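Local coordinates for protein acetamidase (Bacillus halodurans, PDB 2II1) that binds calcium ions and probably hydrolyses carbon-nitrogen bonds, other than peptide bonds, in linear amides, at residues A[40-45]-A[106-111]; A[88-93]-A[191-196]. One frame throughout, in Å; residues are numbered along the deposited sequence.

Contact 1: residues A[40-45]-A[106-111]; sequences DQITNE and PTTKLF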
loop_
_atom_site.group_PDB
_atom_site.type_symbol
_atom_site.label_atom_id
_atom_site.label_comp_id
_atom_site.label_asym_id
_atom_site.label_seq_id
_atom_site.Cartn_x
_atom_site.Cartn_y
_atom_site.Cartn_z
ATOM N N ASP A 40 19.811 -14.405 -17.017
ATOM C CA ASP A 40 19.359 -15.635 -17.687
ATOM C C ASP A 40 20.125 -16.919 -17.223
ATOM O O ASP A 40 20.177 -17.952 -17.933
ATOM C CB ASP A 40 19.392 -15.427 -19.223
ATOM C CG ASP A 40 18.589 -14.187 -19.687
ATOM O OD1 ASP A 40 17.580 -13.798 -19.052
ATOM O OD2 ASP A 40 18.963 -13.594 -20.721
ATOM N N GLN A 41 20.694 -16.849 -16.011
ATOM C CA GLN A 41 21.531 -17.923 -15.476
ATOM C C GLN A 41 20.751 -19.131 -14.980
ATOM O O GLN A 41 21.267 -20.251 -15.003
ATOM C CB GLN A 41 22.404 -17.404 -14.341
ATOM C CG GLN A 41 23.487 -16.469 -14.828
ATOM C CD GLN A 41 24.386 -16.026 -13.718
ATOM O OE1 GLN A 41 25.259 -16.774 -13.310
ATOM N NE2 GLN A 41 24.165 -14.821 -13.205
ATOM N N ILE A 42 19.526 -18.907 -14.507
ATOM C CA ILE A 42 18.684 -19.985 -14.025
ATOM C C ILE A 42 17.732 -20.433 -15.139
ATOM O O ILE A 42 16.841 -19.690 -15.547
ATOM C CB ILE A 42 17.904 -19.563 -12.760
ATOM C CG1 ILE A 42 18.852 -18.851 -11.775
ATOM C CG2 ILE A 42 17.252 -20.780 -12.107
ATOM C CD1 ILE A 42 18.328 -18.688 -10.368
ATOM N N THR A 43 17.949 -21.652 -15.632
ATOM C CA THR A 43 17.134 -22.250 -16.700
ATOM C C THR A 43 16.438 -23.563 -16.292
ATOM O O THR A 43 15.702 -24.155 -17.085
ATOM C CB THR A 43 18.046 -22.595 -17.872
ATOM O OG1 THR A 43 19.030 -23.521 -17.407
ATOM C CG2 THR A 43 18.748 -21.336 -18.418
ATOM N N ASN A 44 16.671 -24.000 -15.060
ATOM C CA ASN A 44 16.280 -25.324 -14.579
ATOM C C ASN A 44 15.943 -25.277 -13.077
ATOM O O ASN A 44 16.606 -24.576 -12.323
ATOM C CB ASN A 44 17.404 -26.321 -14.911
ATOM C CG ASN A 44 17.713 -27.285 -13.785
ATOM O OD1 ASN A 44 18.672 -27.085 -13.041
ATOM N ND2 ASN A 44 16.918 -28.355 -13.666
ATOM N N GLU A 45 14.923 -26.030 -12.650
ATOM C CA GLU A 45 14.367 -25.915 -11.281
ATOM C C GLU A 45 15.216 -26.574 -10.157
ATOM O O GLU A 45 14.945 -26.383 -8.967
ATOM C CB GLU A 45 12.933 -26.461 -11.253
ATOM C CG GLU A 45 11.895 -25.614 -12.021
ATOM C CD GLU A 45 10.448 -26.033 -11.730
ATOM O OE1 GLU A 45 10.246 -27.201 -11.331
ATOM O OE2 GLU A 45 9.505 -25.218 -11.901
ATOM N N PRO A 106 15.721 -23.657 0.109
ATOM C CA PRO A 106 15.810 -22.945 -1.158
ATOM C C PRO A 106 14.991 -23.688 -2.194
ATOM O O PRO A 106 14.996 -24.921 -2.223
ATOM C CB PRO A 106 17.308 -22.988 -1.514
ATOM C CG PRO A 106 18.003 -23.383 -0.302
ATOM C CD PRO A 106 17.044 -24.154 0.543
ATOM N N THR A 107 14.273 -22.923 -2.995
ATOM C CA THR A 107 13.323 -23.437 -3.967
ATOM C C THR A 107 13.393 -22.556 -5.218
ATOM O O THR A 107 13.447 -21.349 -5.093
ATOM C CB THR A 107 11.918 -23.379 -3.384
ATOM O OG1 THR A 107 11.880 -24.219 -2.221
ATOM C CG2 THR A 107 10.871 -23.823 -4.404
ATOM N N THR A 108 13.446 -23.178 -6.394
ATOM C CA THR A 108 13.397 -22.480 -7.681
ATOM C C THR A 108 12.221 -23.002 -8.492
ATOM O O THR A 108 12.001 -24.207 -8.572
ATOM C CB THR A 108 14.664 -22.701 -8.490
ATOM O OG1 THR A 108 15.771 -22.178 -7.774
ATOM C CG2 THR A 108 14.575 -22.000 -9.864
ATOM N N LYS A 109 11.465 -22.108 -9.104
ATOM C CA LYS A 109 10.316 -22.549 -9.854
ATOM C C LYS A 109 10.170 -21.770 -11.157
ATOM O O LYS A 109 10.360 -20.531 -11.198
ATOM C CB LYS A 109 9.069 -22.430 -8.988
ATOM C CG LYS A 109 7.796 -22.935 -9.627
ATOM C CD LYS A 109 6.590 -22.454 -8.835
ATOM C CE LYS A 109 5.295 -22.720 -9.573
ATOM N NZ LYS A 109 5.134 -24.159 -9.969
ATOM N N LEU A 110 9.810 -22.517 -12.207
ATOM C CA LEU A 110 9.643 -21.987 -13.563
ATOM C C LEU A 110 8.167 -21.797 -13.910
ATOM O O LEU A 110 7.318 -22.629 -13.570
ATOM C CB LEU A 110 10.372 -22.882 -14.604
ATOM C CG LEU A 110 11.925 -22.776 -14.592
ATOM C CD1 LEU A 110 12.618 -23.766 -15.525
ATOM C CD2 LEU A 110 12.350 -21.384 -14.959
ATOM N N PHE A 111 7.874 -20.684 -14.575
ATOM C CA PHE A 111 6.509 -20.300 -14.896
ATOM C C PHE A 111 6.423 -20.126 -16.388
ATOM O O PHE A 111 6.896 -19.121 -16.923
ATOM C CB PHE A 111 6.111 -18.974 -14.217
ATOM C CG PHE A 111 6.096 -19.049 -12.736
ATOM C CD1 PHE A 111 7.295 -19.038 -12.025
ATOM C CD2 PHE A 111 4.903 -19.166 -12.042
ATOM C CE1 PHE A 111 7.313 -19.136 -10.643
ATOM C CE2 PHE A 111 4.907 -19.262 -10.653
ATOM C CZ PHE A 111 6.123 -19.256 -9.942
HETATM O O HOH W 1 6.844 -25.024 -12.013
#

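Contact 2: residues A[88-93]-A[191-196]; sequences GVMTAA and EILICG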
loop_
_atom_site.group_PDB
_atom_site.type_symbol
_atom_site.label_atom_id
_atom_site.label_comp_id
_atom_site.label_asym_id
_atom_site.label_seq_id
_atom_site.Cartn_x
_atom_site.Cartn_y
_atom_site.Cartn_z
ATOM N N GLY A 88 9.101 -17.549 -17.170
ATOM C CA GLY A 88 9.641 -16.819 -16.040
ATOM C C GLY A 88 10.226 -17.721 -14.969
ATOM O O GLY A 88 10.177 -18.935 -15.085
ATOM N N VAL A 89 10.772 -17.111 -13.921
ATOM C CA VAL A 89 11.494 -17.822 -12.847
ATOM C C VAL A 89 11.328 -17.071 -11.498
ATOM O O VAL A 89 11.356 -15.820 -11.429
ATOM C CB VAL A 89 13.027 -18.006 -13.161
ATOM C CG1 VAL A 89 13.743 -18.764 -12.053
ATOM C CG2 VAL A 89 13.254 -18.727 -14.489
HETATM N N MSE A 90 11.102 -17.852 -10.446
HETATM C CA MSE A 90 11.119 -17.353 -9.088
HETATM C C MSE A 90 12.034 -18.222 -8.225
HETATM O O MSE A 90 12.168 -19.441 -8.446
HETATM C CB MSE A 90 9.713 -17.348 -8.468
HETATM C CG MSE A 90 8.709 -16.425 -9.144
HETATM SE SE MSE A 90 7.033 -16.242 -8.115
HETATM C CE MSE A 90 7.676 -14.952 -6.884
ATOM N N THR A 91 12.634 -17.555 -7.239
ATOM C CA THR A 91 13.484 -18.155 -6.243
ATOM C C THR A 91 13.006 -17.793 -4.804
ATOM O O THR A 91 12.855 -16.612 -4.463
ATOM C CB THR A 91 14.970 -17.701 -6.434
ATOM O OG1 THR A 91 15.102 -16.319 -6.092
ATOM C CG2 THR A 91 15.432 -17.911 -7.856
ATOM N N ALA A 92 12.750 -18.827 -3.995
ATOM C CA ALA A 92 12.550 -18.692 -2.546
ATOM C C ALA A 92 13.839 -19.113 -1.831
ATOM O O ALA A 92 14.260 -20.259 -1.983
ATOM C CB ALA A 92 11.375 -19.565 -2.074
ATOM N N ALA A 93 14.444 -18.186 -1.065
ATOM C CA ALA A 93 15.722 -18.411 -0.335
ATOM C C ALA A 93 15.596 -18.061 1.144
ATOM O O ALA A 93 15.352 -16.900 1.471
ATOM C CB ALA A 93 16.853 -17.578 -0.950
ATOM N N GLU A 191 6.533 -7.136 -3.245
ATOM C CA GLU A 191 7.535 -8.109 -3.748
ATOM C C GLU A 191 8.110 -8.947 -2.583
ATOM O O GLU A 191 9.328 -9.137 -2.454
ATOM C CB GLU A 191 8.655 -7.376 -4.463
ATOM C CG GLU A 191 9.456 -8.282 -5.375
ATOM C CD GLU A 191 10.595 -7.573 -6.054
ATOM O OE1 GLU A 191 11.142 -6.629 -5.432
ATOM O OE2 GLU A 191 10.938 -7.970 -7.202
ATOM N N ILE A 192 7.209 -9.449 -1.738
ATOM C CA ILE A 192 7.587 -9.899 -0.394
ATOM C C ILE A 192 8.541 -11.100 -0.327
ATOM O O ILE A 192 9.304 -11.195 0.605
ATOM C CB ILE A 192 6.356 -10.126 0.560
ATOM C CG1 ILE A 192 5.439 -11.279 0.087
ATOM C CG2 ILE A 192 5.616 -8.808 0.749
ATOM C CD1 ILE A 192 5.902 -12.714 0.516
ATOM N N LEU A 193 8.507 -11.989 -1.306
ATOM C CA LEU A 193 9.401 -13.152 -1.280
ATOM C C LEU A 193 10.860 -12.741 -1.558
ATOM O O LEU A 193 11.775 -13.325 -0.974
ATOM C CB LEU A 193 8.926 -14.231 -2.265
ATOM C CG LEU A 193 9.677 -15.566 -2.366
ATOM C CD1 LEU A 193 9.531 -16.306 -1.099
ATOM C CD2 LEU A 193 9.192 -16.413 -3.509
ATOM N N ILE A 194 11.040 -11.724 -2.411
ATOM C CA ILE A 194 12.348 -11.209 -2.937
ATOM C C ILE A 194 12.287 -10.985 -4.464
ATOM O O ILE A 194 13.041 -10.206 -5.031
ATOM C CB ILE A 194 13.615 -12.095 -2.575
ATOM C CG1 ILE A 194 14.928 -11.305 -2.769
ATOM C CG2 ILE A 194 13.608 -13.439 -3.353
ATOM C CD1 ILE A 194 15.285 -10.366 -1.601
ATOM N N CYS A 195 11.361 -11.634 -5.142
ATOM C CA CYS A 195 11.330 -11.513 -6.580
ATOM C C CYS A 195 9.895 -11.478 -7.096
ATOM O O CYS A 195 8.947 -11.841 -6.375
ATOM C CB CYS A 195 12.091 -12.704 -7.164
ATOM S SG CYS A 195 11.410 -14.327 -6.739
ATOM N N GLY A 196 9.746 -11.008 -8.327
ATOM C CA GLY A 196 8.510 -11.157 -9.067
ATOM C C GLY A 196 8.675 -12.414 -9.885
ATOM O O GLY A 196 9.578 -13.206 -9.640
HETATM O O HOH W 2 13.428 -15.730 -0.311
#

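Contact 1: residues A[40-45]-A[106-111]
Glu45 and Leu110 make the one direct hydrogen bond between the segments: the carboxylate OE2 takes the backbone N-H of Leu110 with its anti lone pair, the one away from the other oxygen. At 2.7 Å from Leu110 N to Glu45 OE2, with an N-H...O angle of 174°, the bond is short and almost straight. Past CG the glutamate runs out extended (chi2 -168°), and this carries the carboxylate along the strand from Thr108 to Leu110. On the way Glu45 CB passes 3.6 Å from Thr108 O, and Glu45 CG lies 3.8 Å from Leu110 CG. The case illustrates how an irregular loop can dock on a regular sheet: strand 107-114 is an inner strand of a four-stranded antiparallel sheet, and it bonds strand 87-92 through Lys109 and Phe111, whereas Leu110 N serves the loop. The buried side is where the methyls Ile42 CG2 and Thr108 CG2 meet at 3.7 Å and the Thr108 hydroxyl bonds Gln47 O. Toward solvent, Thr43 and Asn44 cover little of the strand, whereas Glu45 is exposed yet firmly bonded. A water accepts from Lys109 NZ (2.8 Å) and lies within hydrogen-bonding distance of Glu45 OE2 and Leu110 O. Lys109 NZ, which also donates to Tyr120 O, stays 4.9 Å from Glu45 OE2; no direct salt bridge forms, though the opposite charges may still attract weakly.

Contact 2: residues A[88-93]-A[191-196]
Cys195 holds SG between its own backbone N and carbonyl carbon (chi1 60°), facing Thr91 N, while a bend at chi3 (81°) brings CE of Met90, a selenomethionine, to 3.4 Å from Cys195 O. Segment 191-196 begins with a type I beta turn, Glu191 to Ile194, then runs nearly antiparallel to strand 87-92, an outermost strand of its four-stranded sheet. In this example a cysteine sulfur accepts the N-H of the strand: Thr91 N donates to Cys195 SG over 3.5 Å, at an N-H...S angle of 162°. Thr91 O, buried under Ile194 CG2 at 3.4 Å and Leu193 CD2 at 3.8 Å, has no hydrogen-bond partner in the model. The Leu193 methyls divide the apolar work, CD2 meeting Met90 CE at 4.0 Å and CD1 meeting Ala92 CB at 3.9 Å, and Leu193 also packs on Met263 of the second subunit. Lacking CG and both methyls, an alanine here would probably leave a gap between Met90, Ala92 and that methionine. Gly196 N bonds the carboxylate of Glu198, a calcium ligand, placing Gly196 in the second shell and probably helping to position that carboxylate. At the far end, Ala93 N donates to a water 2.8 Å away, itself within hydrogen-bonding distance of Leu193 O.

In the fold
The two contacts use neighbouring strands of one antiparallel sheet: 107-114 in contact 1 and 87-92 in contact 2, joined by backbone bonds such as the probable one between Lys109 N and Met90 O, 2.8 Å. Their centres lie 10 Å apart. Contact 1 is partly buried and reaches the surface, so its grip is a carboxylate on a backbone N-H, with a water leading on to a lysine and apolar packing at its inner end. Contact 2 is buried and close to a calcium ion, and it relies on sulfur, methyl groups and an N-H...S bond. Both also reach the dimer interface, where Met263 of the second subunit packs on Lys109 as well as on Met90 and Leu193.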